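Long-range contacts in H127A/Y244A mutant of alginate lyase AlyC3 in complex with dimannuronate (Psychromonas sp., PDB 7C8F), which binds dimannuronate and derives from a family 7 polysaccharide lyase that degrades alginate, presumably by beta-elimination: residues L29-A34 against I53-F58; Y95-E100 against N256-K261; T121-A126 against F205-G210. All blocks are in the same frame, centred on the assembly; numbering follows the deposited sequence.

Contact 1: residues L29-A34 against I53-F58; sequences LQISDA and IVNQYF
The phenyl ring of F58 receives both methyls of L29 on one face. CD1 of L29 stands over it as a CH-pi donor, 4.1 Å from the F58 ring centroid and only 14° off the normal, displaced a little toward the rim; CD2 sits near the F58 CD2 corner and turns its other flank to CG2 of I53, with L29 CD2 and I53 CG2 4.0 Å apart. One leucine fork thus fills the angle between a ring and a branched aliphatic chain. The L29 torsion explains this: with CG swung opposite the backbone N (chi1 -179°), the fork extends straight out of its strand. F69 of a neighbouring strand also meets the F58 ring. The phenol of Y57 has a slighter partner, the methyl of A34, which approaches its oxygen end obliquely, 3.8 Å from A34 CB to Y57 OH. Between the two aromatic groups, CD1 of I31 reaches the Y57 CB and N55 ND2 only at van der Waals range.

The shape of 53-58 that offers these groups comes from N55. Its OD1 accepts the backbone N of Y57 at 2.8 Å, an Asx turn in which the donor lies 40° above the carbonyl plane, and a type I turn runs from N55 to F58, closed by F58 N to N55 O at 3.1 Å, with N55 N returning a bond to F58 O. The N55 amide nitrogen is spoken for by the backbone O of Q3. No hydrogen bond joins the two segments, so the interface is apolar packing. It is an example of how a jelly-roll sandwich is closed at its margin: a connection leaves one sheet, folds back over strand 27-31 and enters the outermost strand, 58-60, of the other.

Contact 2: residues Y95-E100 against N256-K261; sequences YTLSAE and NKLEYK
E100 lays its aliphatic part across the base of K257, with E100 CG 3.9 Å from K257 CB; its CG is anti to the carbonyl carbon (chi1 -68°) and the chain extended beyond, which carries the carboxylate on to N256. There N256 ND2 donates to E100 OE1 at 2.8 Å and 156°, the acceptor almost exactly in the amide plane; carboxylate and amide lie only 13° from coplanar. The second oxygen, OE2, accepts a hydrogen bond from a water that in turn accepts from the K257 ammonium, which also has a long salt bridge to E259. A leucine in place of E100 would probably leave the N256 amide and this water without their acceptor, with E259 remaining as the lysine's acidic neighbour.

On the same face, S98 and T96 turn their hydroxyls to D206 and T208 of the next strand. The other face is apolar: CD1 of L97 and CD1 of L258 meet at 4.2 Å, and L258 CD1 also rests on the A99 methyl. Y260 lies alongside Y95, its OH at the edge of that ring, 3.6 Å from Y95 CD2, while the Y95 hydroxyl bonds to E264. L97, L258 and Y260 touch strand 235-240 of the facing sheet.

Main-chain bonds are reciprocal at T96-K261 and S98-E259, S98 N to E259 O spanning 2.9 Å; at E100-K257 only E100 N donates, to K257 O, and E100 O receives a weak bond from N256 N. These hydrogen-bonded pairs alternate with non-hydrogen-bonded L97-Y260 and A99-L258: the antiparallel ladder of a jelly-roll sheet, polar outside and apolar toward its partner sheet.

Contact 3: residues T121-A126 against F205-G210; sequences TFLQVA and FDITVG. With BEM (beta-D-mannopyranuronic acid), chain D.
Aromatic contact carries one end of the interface. F122 points its edge at the face of F205 in an offset edge-to-face pair, centroids 5.4 Å apart and planes at 66°, with F122 CE2 3.7 Å from F205 CE1. The F122 side chain takes the crowded position, CG lodged between the backbone N and the carbonyl carbon (chi1 60°), and this bends the ring round to meet its partner. F158 adds a third ring, meeting both F122 and F205.

Aliphatic packing continues from there. CD1 of L123 presses on the root of the F205 ring, 3.7 Å from F205 CB, and the L123 CB lies 4.0 Å from I207 CD1. V125 then reaches V209 tip to tip, CG2 against CG2 at 4.0 Å, while the same V125 methyl passes the I207 CG2. The result is a row of buried side chains interdigitating between two strands whose axes run 9.7 Å apart and nearly parallel, at 3°. These strands belong to different sheets, and their packing face to face is the interior of the beta-jelly roll found in alginate lyases of this family. A classic beta bulge, in which F122 and L123 both face V145, interrupts the alternation here and lets consecutive residues contribute to the core.

Polar contact lies on the opposite side of strand 121-126. Q124 extends away from the core, and in the conformer described its NE2 donates to the uronate O6B of the bound mannuronate at 3.1 Å; since two conformers were modelled, that bond may not be permanent. R77, K170 and the backbone O of P139 also bond this sugar. Two residues on, A126 is probably the engineered replacement of the histidine in the Q-V-H motif.

Contact 1 closes along the chain before contact 2 opens, whereas contact 3 is nested inside the long loop that contact 2 closes. Contacts 2 and 3 have centres 9 Å apart and touch, because strands 93-103 and 203-210 are neighbours in the seven-stranded sheet; A99 O and F205 N, 2.8 Å apart, probably form one of the hydrogen bonds joining them. Contact 1 stands apart, its centre about 20 Å from that of contact 2 and 21 Å from that of contact 3. Contact 2 builds one sheet, contact 3 packs it against the other, whose far side carries the sugar, and contact 1 joins the two sheets at a margin.

Contact 1: residues L29-A34 against I53-F58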
loop_
_atom_site.group_PDB
_atom_site.type_symbol
_atom_site.label_atom_id
_atom_site.label_comp_id
_atom_site.label_asym_id
_atom_site.label_seq_id
_atom_site.Cartn_x
_atom_site.Cartn_y
_atom_site.Cartn_z
ATOM N N LEU B 29 -7.160 -21.952 -15.215
ATOM C CA LEU B 29 -7.256 -21.408 -16.564
ATOM C C LEU B 29 -8.290 -20.292 -16.559
ATOM O O LEU B 29 -9.418 -20.487 -16.092
ATOM C CB LEU B 29 -7.674 -22.490 -17.565
ATOM C CG LEU B 29 -7.778 -22.017 -19.017
ATOM C CD1 LEU B 29 -6.403 -21.636 -19.586
ATOM C CD2 LEU B 29 -8.435 -23.092 -19.882
ATOM N N GLN B 30 -7.890 -19.115 -17.028
ATOM C CA GLN B 30 -8.767 -17.955 -17.132
ATOM C C GLN B 30 -8.844 -17.625 -18.613
ATOM O O GLN B 30 -7.860 -17.173 -19.208
ATOM C CB GLN B 30 -8.217 -16.779 -16.314
ATOM C CG GLN B 30 -8.016 -17.141 -14.837
ATOM C CD GLN B 30 -7.626 -15.970 -13.945
ATOM O OE1 GLN B 30 -7.200 -14.910 -14.419
ATOM N NE2 GLN B 30 -7.771 -16.169 -12.635
ATOM N N ILE B 31 -9.971 -17.943 -19.215
ATOM C CA ILE B 31 -10.126 -17.828 -20.642
ATOM C C ILE B 31 -11.437 -17.211 -21.081
ATOM O O ILE B 31 -12.449 -17.515 -20.571
ATOM C CB ILE B 31 -9.946 -19.229 -21.262
ATOM C CG1 ILE B 31 -9.998 -19.222 -22.777
ATOM C CG2 ILE B 31 -10.931 -20.215 -20.684
ATOM C CD1 ILE B 31 -9.588 -20.522 -23.366
ATOM N N SER B 32 -11.351 -16.325 -22.042
ATOM C CA SER B 32 -12.501 -15.682 -22.585
ATOM C C SER B 32 -13.223 -16.597 -23.564
ATOM O O SER B 32 -12.646 -17.427 -24.166
ATOM C CB SER B 32 -12.027 -14.472 -23.381
ATOM O OG SER B 32 -11.432 -13.508 -22.589
ATOM N N ASP B 33 -14.516 -16.376 -23.678
ATOM C CA ASP B 33 -15.345 -17.009 -24.677
ATOM C C ASP B 33 -15.125 -15.998 -25.814
ATOM O O ASP B 33 -15.497 -14.891 -25.713
ATOM C CB ASP B 33 -16.795 -17.040 -24.222
ATOM C CG ASP B 33 -17.767 -17.444 -25.316
ATOM O OD1 ASP B 33 -17.400 -17.608 -26.446
ATOM O OD2 ASP B 33 -18.919 -17.557 -24.970
ATOM N N ALA B 34 -14.461 -16.443 -26.856
ATOM C CA ALA B 34 -14.121 -15.547 -27.958
ATOM C C ALA B 34 -15.358 -14.881 -28.546
ATOM O O ALA B 34 -15.271 -13.760 -29.055
ATOM C CB ALA B 34 -13.342 -16.302 -29.036
ATOM N N ILE B 53 -9.124 -30.838 -19.684
ATOM C CA ILE B 53 -9.246 -29.450 -20.118
ATOM C C ILE B 53 -8.450 -29.277 -21.407
ATOM O O ILE B 53 -7.217 -29.280 -21.382
ATOM C CB ILE B 53 -8.755 -28.483 -19.035
ATOM C CG1 ILE B 53 -9.559 -28.677 -17.746
ATOM C CG2 ILE B 53 -8.835 -27.039 -19.528
ATOM C CD1 ILE B 53 -11.031 -28.387 -17.890
ATOM N N VAL B 54 -9.154 -29.116 -22.526
ATOM C CA VAL B 54 -8.527 -28.967 -23.840
ATOM C C VAL B 54 -9.557 -28.368 -24.785
ATOM O O VAL B 54 -10.750 -28.661 -24.683
ATOM C CB VAL B 54 -7.996 -30.326 -24.363
ATOM C CG1 VAL B 54 -9.140 -31.342 -24.472
ATOM C CG2 VAL B 54 -7.298 -30.171 -25.719
ATOM N N ASN B 55 -9.099 -27.517 -25.698
ATOM C CA ASN B 55 -9.965 -27.059 -26.781
ATOM C C ASN B 55 -9.109 -26.418 -27.867
ATOM O O ASN B 55 -7.876 -26.449 -27.812
ATOM C CB ASN B 55 -11.111 -26.165 -26.311
ATOM C CG ASN B 55 -10.641 -24.836 -25.764
ATOM O OD1 ASN B 55 -9.554 -24.362 -26.085
ATOM N ND2 ASN B 55 -11.474 -24.216 -24.947
ATOM N N GLN B 56 -9.789 -25.875 -28.883
ATOM C CA GLN B 56 -9.117 -25.306 -30.046
ATOM C C GLN B 56 -8.195 -24.154 -29.681
ATOM O O GLN B 56 -7.273 -23.856 -30.443
ATOM C CB GLN B 56 -10.156 -24.806 -31.053
ATOM C CG GLN B 56 -11.259 -23.969 -30.417
ATOM C CD GLN B 56 -12.268 -23.446 -31.423
ATOM O OE1 GLN B 56 -11.913 -23.060 -32.538
ATOM N NE2 GLN B 56 -13.538 -23.430 -31.032
ATOM N N TYR B 57 -8.426 -23.497 -28.543
ATOM C CA TYR B 57 -7.619 -22.350 -28.139
ATOM C C TYR B 57 -6.601 -22.684 -27.050
ATOM O O TYR B 57 -5.763 -21.833 -26.730
ATOM C CB TYR B 57 -8.513 -21.210 -27.630
ATOM C CG TYR B 57 -9.474 -20.639 -28.654
ATOM C CD1 TYR B 57 -9.015 -19.900 -29.735
ATOM C CD2 TYR B 57 -10.844 -20.831 -28.527
ATOM C CE1 TYR B 57 -9.895 -19.372 -30.667
ATOM C CE2 TYR B 57 -11.731 -20.308 -29.452
ATOM C CZ TYR B 57 -11.252 -19.579 -30.519
ATOM O OH TYR B 57 -12.132 -19.055 -31.440
ATOM N N PHE B 58 -6.642 -23.892 -26.488
ATOM C CA PHE B 58 -5.792 -24.275 -25.359
ATOM C C PHE B 58 -5.536 -25.773 -25.502
ATOM O O PHE B 58 -6.403 -26.589 -25.165
ATOM C CB PHE B 58 -6.461 -23.952 -24.023
ATOM C CG PHE B 58 -5.650 -24.371 -22.815
ATOM C CD1 PHE B 58 -4.494 -23.679 -22.466
ATOM C CD2 PHE B 58 -6.030 -25.457 -22.043
ATOM C CE1 PHE B 58 -3.741 -24.065 -21.365
ATOM C CE2 PHE B 58 -5.279 -25.842 -20.940
ATOM C CZ PHE B 58 -4.132 -25.144 -20.603
#

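Contact 2: residues Y95-E100 against N256-K261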
loop_
_atom_site.group_PDB
_atom_site.type_symbol
_atom_site.label_atom_id
_atom_site.label_comp_id
_atom_site.label_asym_id
_atom_site.label_seq_id
_atom_site.Cartn_x
_atom_site.Cartn_y
_atom_site.Cartn_z
ATOM N N TYR B 95 10.226 -16.290 -6.310
ATOM C CA TYR B 95 9.232 -16.963 -7.135
ATOM C C TYR B 95 9.620 -16.802 -8.593
ATOM O O TYR B 95 9.867 -15.676 -9.042
ATOM C CB TYR B 95 7.837 -16.381 -6.867
ATOM C CG TYR B 95 7.497 -16.522 -5.401
ATOM C CD1 TYR B 95 7.838 -15.538 -4.491
ATOM C CD2 TYR B 95 6.900 -17.684 -4.919
ATOM C CE1 TYR B 95 7.574 -15.683 -3.144
ATOM C CE2 TYR B 95 6.631 -17.838 -3.571
ATOM C CZ TYR B 95 6.975 -16.830 -2.690
ATOM O OH TYR B 95 6.704 -16.951 -1.336
ATOM N N THR B 96 9.703 -17.915 -9.322
ATOM C CA THR B 96 10.246 -17.904 -10.674
ATOM C C THR B 96 9.273 -18.521 -11.664
ATOM O O THR B 96 8.744 -19.610 -11.437
ATOM C CB THR B 96 11.597 -18.627 -10.760
ATOM O OG1 THR B 96 12.538 -17.983 -9.891
ATOM C CG2 THR B 96 12.129 -18.575 -12.193
ATOM N N LEU B 97 9.046 -17.821 -12.767
ATOM C CA LEU B 97 8.282 -18.323 -13.892
ATOM C C LEU B 97 9.262 -18.435 -15.050
ATOM O O LEU B 97 9.932 -17.457 -15.398
ATOM C CB LEU B 97 7.154 -17.355 -14.249
ATOM C CG LEU B 97 6.164 -17.861 -15.290
ATOM C CD1 LEU B 97 5.259 -18.939 -14.648
ATOM C CD2 LEU B 97 5.351 -16.691 -15.871
ATOM N N SER B 98 9.351 -19.614 -15.611
ATOM C CA SER B 98 10.245 -19.876 -16.716
ATOM C C SER B 98 9.485 -20.347 -17.917
ATOM O O SER B 98 8.733 -21.255 -17.825
ATOM C CB SER B 98 11.261 -20.946 -16.343
ATOM O OG SER B 98 11.982 -20.613 -15.218
ATOM N N ALA B 99 9.741 -19.716 -19.047
ATOM C CA ALA B 99 9.088 -20.069 -20.258
ATOM C C ALA B 99 9.997 -20.029 -21.477
ATOM O O ALA B 99 10.977 -19.401 -21.470
ATOM C CB ALA B 99 7.931 -19.112 -20.479
ATOM N N GLU B 100 9.597 -20.757 -22.504
ATOM C CA GLU B 100 10.222 -20.699 -23.821
ATOM C C GLU B 100 9.037 -20.488 -24.742
ATOM O O GLU B 100 8.170 -21.272 -24.781
ATOM C CB GLU B 100 11.030 -21.909 -24.189
ATOM C CG GLU B 100 12.257 -22.050 -23.350
ATOM C CD GLU B 100 13.032 -23.319 -23.598
ATOM O OE1 GLU B 100 12.554 -24.131 -24.395
ATOM O OE2 GLU B 100 14.081 -23.458 -22.983
ATOM N N ASN B 256 7.128 -23.939 -25.643
ATOM C CA ASN B 256 7.867 -25.193 -25.536
ATOM C C ASN B 256 8.143 -25.556 -24.082
ATOM O O ASN B 256 8.358 -26.734 -23.766
ATOM C CB ASN B 256 9.170 -25.074 -26.337
ATOM C CG ASN B 256 10.024 -26.323 -26.273
ATOM O OD1 ASN B 256 9.656 -27.374 -26.801
ATOM N ND2 ASN B 256 11.195 -26.204 -25.654
ATOM N N LYS B 257 8.108 -24.572 -23.189
ATOM C CA LYS B 257 8.414 -24.774 -21.784
ATOM C C LYS B 257 7.571 -23.796 -20.990
ATOM O O LYS B 257 7.405 -22.638 -21.389
ATOM C CB LYS B 257 9.901 -24.514 -21.509
ATOM C CG LYS B 257 10.274 -24.437 -20.031
ATOM C CD LYS B 257 11.792 -24.327 -19.860
ATOM C CE LYS B 257 12.190 -24.220 -18.400
ATOM N NZ LYS B 257 13.671 -24.174 -18.233
ATOM N N LEU B 258 7.013 -24.276 -19.884
ATOM C CA LEU B 258 6.341 -23.396 -18.935
ATOM C C LEU B 258 6.462 -24.028 -17.564
ATOM O O LEU B 258 5.929 -25.124 -17.329
ATOM C CB LEU B 258 4.878 -23.174 -19.313
ATOM C CG LEU B 258 4.124 -22.196 -18.396
ATOM C CD1 LEU B 258 4.759 -20.792 -18.389
ATOM C CD2 LEU B 258 2.677 -22.112 -18.816
ATOM N N GLU B 259 7.164 -23.343 -16.669
ATOM C CA GLU B 259 7.459 -23.844 -15.340
ATOM C C GLU B 259 7.272 -22.741 -14.314
ATOM O O GLU B 259 7.468 -21.556 -14.604
ATOM C CB GLU B 259 8.897 -24.347 -15.245
ATOM C CG GLU B 259 9.166 -25.545 -16.160
ATOM C CD GLU B 259 10.625 -25.946 -16.186
ATOM O OE1 GLU B 259 11.433 -25.330 -15.461
ATOM O OE2 GLU B 259 10.962 -26.880 -16.938
ATOM N N TYR B 260 6.944 -23.164 -13.100
ATOM C CA TYR B 260 6.803 -22.305 -11.925
ATOM C C TYR B 260 7.514 -22.938 -10.747
ATOM O O TYR B 260 7.371 -24.078 -10.512
ATOM C CB TYR B 260 5.345 -22.070 -11.530
ATOM C CG TYR B 260 5.143 -21.477 -10.144
ATOM C CD1 TYR B 260 5.481 -20.186 -9.871
ATOM C CD2 TYR B 260 4.567 -22.212 -9.141
ATOM C CE1 TYR B 260 5.302 -19.662 -8.621
ATOM C CE2 TYR B 260 4.394 -21.688 -7.893
ATOM C CZ TYR B 260 4.743 -20.415 -7.658
ATOM O OH TYR B 260 4.557 -19.903 -6.442
ATOM N N LYS B 261 8.279 -22.150 -10.029
ATOM C CA LYS B 261 8.992 -22.618 -8.880
ATOM C C LYS B 261 9.025 -21.599 -7.758
ATOM O O LYS B 261 9.302 -20.486 -7.982
ATOM C CB LYS B 261 10.418 -22.932 -9.266
ATOM C CG LYS B 261 11.154 -23.672 -8.208
ATOM C CD LYS B 261 12.329 -24.409 -8.822
ATOM C CE LYS B 261 11.906 -25.749 -9.394
ATOM N NZ LYS B 261 11.948 -25.830 -10.885
HETATM O O HOH W 1 14.613 -22.247 -20.681
#

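Contact 3: residues T121-A126 against F205-G210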
loop_
_atom_site.group_PDB
_atom_site.type_symbol
_atom_site.label_atom_id
_atom_site.label_comp_id
_atom_site.label_asym_id
_atom_site.label_seq_id
_atom_site.Cartn_x
_atom_site.Cartn_y
_atom_site.Cartn_z
ATOM N N THR B 121 0.325 -9.634 -25.037
ATOM C CA THR B 121 0.955 -9.884 -23.747
ATOM C C THR B 121 0.935 -11.376 -23.498
ATOM O O THR B 121 -0.125 -11.994 -23.590
ATOM C CB THR B 121 0.180 -9.177 -22.637
ATOM O OG1 THR B 121 0.201 -7.768 -22.887
ATOM C CG2 THR B 121 0.777 -9.484 -21.250
ATOM N N PHE B 122 2.097 -11.961 -23.205
ATOM C CA PHE B 122 2.175 -13.405 -23.015
ATOM C C PHE B 122 2.777 -13.852 -21.686
ATOM O O PHE B 122 2.665 -15.037 -21.351
ATOM C CB PHE B 122 2.857 -14.096 -24.219
ATOM C CG PHE B 122 4.257 -13.630 -24.479
ATOM C CD1 PHE B 122 4.503 -12.535 -25.304
ATOM C CD2 PHE B 122 5.323 -14.288 -23.904
ATOM C CE1 PHE B 122 5.805 -12.092 -25.538
ATOM C CE2 PHE B 122 6.624 -13.869 -24.136
ATOM C CZ PHE B 122 6.870 -12.759 -24.960
ATOM N N LEU B 123 3.378 -12.952 -20.910
ATOM C CA LEU B 123 3.757 -13.237 -19.532
ATOM C C LEU B 123 3.417 -12.016 -18.706
ATOM O O LEU B 123 3.574 -10.887 -19.183
ATOM C CB LEU B 123 5.254 -13.522 -19.385
ATOM C CG LEU B 123 5.804 -14.657 -20.257
ATOM C CD1 LEU B 123 7.319 -14.606 -20.321
ATOM C CD2 LEU B 123 5.350 -16.015 -19.721
ATOM N N GLN B 124 2.973 -12.222 -17.466
ATOM C CA GLN B 124 2.558 -11.098 -16.641
ATOM C C GLN B 124 2.851 -11.389 -15.175
ATOM O O GLN B 124 2.756 -12.531 -14.722
ATOM C CB GLN B 124 1.067 -10.804 -16.872
ATOM C CG GLN B 124 0.511 -9.552 -16.215
ATOM C CD GLN B 124 -0.771 -9.070 -16.888
ATOM O OE1 GLN B 124 -0.812 -8.883 -18.105
ATOM N NE2 GLN B 124 -1.817 -8.867 -16.098
ATOM N N VAL B 125 3.193 -10.336 -14.437
ATOM C CA VAL B 125 3.125 -10.345 -12.981
ATOM C C VAL B 125 2.058 -9.325 -12.626
ATOM O O VAL B 125 2.225 -8.126 -12.895
ATOM C CB VAL B 125 4.461 -9.981 -12.312
ATOM C CG1 VAL B 125 4.310 -9.988 -10.779
ATOM C CG2 VAL B 125 5.589 -10.914 -12.748
ATOM N N ALA B 126 0.956 -9.794 -12.039
ATOM C CA ALA B 126 -0.138 -8.942 -11.600
ATOM C C ALA B 126 -0.074 -8.786 -10.088
ATOM O O ALA B 126 0.672 -9.485 -9.404
ATOM C CB ALA B 126 -1.475 -9.594 -11.965
ATOM N N PHE B 205 12.428 -17.013 -21.480
ATOM C CA PHE B 205 12.243 -15.949 -20.502
ATOM C C PHE B 205 12.219 -16.556 -19.108
ATOM O O PHE B 205 11.483 -17.519 -18.864
ATOM C CB PHE B 205 10.916 -15.216 -20.729
ATOM C CG PHE B 205 10.813 -14.551 -22.069
ATOM C CD1 PHE B 205 10.333 -15.259 -23.161
ATOM C CD2 PHE B 205 11.191 -13.222 -22.241
ATOM C CE1 PHE B 205 10.231 -14.674 -24.407
ATOM C CE2 PHE B 205 11.096 -12.632 -23.495
ATOM C CZ PHE B 205 10.610 -13.364 -24.576
ATOM N N ASP B 206 13.003 -15.990 -18.193
ATOM C CA ASP B 206 12.977 -16.395 -16.790
ATOM C C ASP B 206 12.721 -15.156 -15.953
ATOM O O ASP B 206 13.509 -14.203 -15.997
ATOM C CB ASP B 206 14.284 -17.075 -16.373
ATOM C CG ASP B 206 14.596 -18.302 -17.208
ATOM O OD1 ASP B 206 13.797 -19.259 -17.174
ATOM O OD2 ASP B 206 15.643 -18.313 -17.891
ATOM N N ILE B 207 11.613 -15.159 -15.219
ATOM C CA ILE B 207 11.183 -14.025 -14.412
ATOM C C ILE B 207 11.264 -14.440 -12.955
ATOM O O ILE B 207 10.587 -15.391 -12.540
ATOM C CB ILE B 207 9.747 -13.601 -14.752
ATOM C CG1 ILE B 207 9.609 -13.258 -16.237
ATOM C CG2 ILE B 207 9.322 -12.439 -13.832
ATOM C CD1 ILE B 207 8.177 -13.118 -16.693
ATOM N N THR B 208 12.064 -13.728 -12.164
ATOM C CA THR B 208 12.156 -13.994 -10.733
ATOM C C THR B 208 11.693 -12.768 -9.959
ATOM O O THR B 208 12.205 -11.663 -10.167
ATOM C CB THR B 208 13.577 -14.367 -10.307
ATOM O OG1 THR B 208 13.997 -15.508 -11.060
ATOM C CG2 THR B 208 13.613 -14.722 -8.806
ATOM N N VAL B 209 10.745 -12.971 -9.048
ATOM C CA VAL B 209 10.203 -11.909 -8.214
ATOM C C VAL B 209 10.464 -12.273 -6.760
ATOM O O VAL B 209 10.198 -13.403 -6.342
ATOM C CB VAL B 209 8.693 -11.741 -8.464
ATOM C CG1 VAL B 209 8.169 -10.504 -7.746
ATOM C CG2 VAL B 209 8.399 -11.667 -9.964
ATOM N N GLY B 210 10.938 -11.321 -5.988
ATOM C CA GLY B 210 11.254 -11.555 -4.590
ATOM C C GLY B 210 12.444 -10.711 -4.185
ATOM O O GLY B 210 13.147 -10.138 -5.015
HETATM C C1 BEM D . -7.407 -6.089 -15.632
HETATM C C2 BEM D . -7.191 -4.688 -15.090
HETATM O O2 BEM D . -6.206 -4.707 -14.073
HETATM C C3 BEM D . -6.800 -3.756 -16.208
HETATM O O3 BEM D . -6.467 -2.501 -15.701
HETATM C C4 BEM D . -5.649 -4.316 -17.031
HETATM O O4 BEM D . -5.563 -3.558 -18.233
HETATM C C5 BEM D . -5.923 -5.753 -17.409
HETATM O O5 BEM D . -6.279 -6.556 -16.310
HETATM C C6 BEM D . -4.654 -6.278 -17.951
HETATM O O6B BEM D . -3.926 -6.931 -17.204
HETATM O O6A BEM D . -4.464 -6.202 -19.153
HETATM O O1 BEM D . -7.612 -7.016 -14.582
#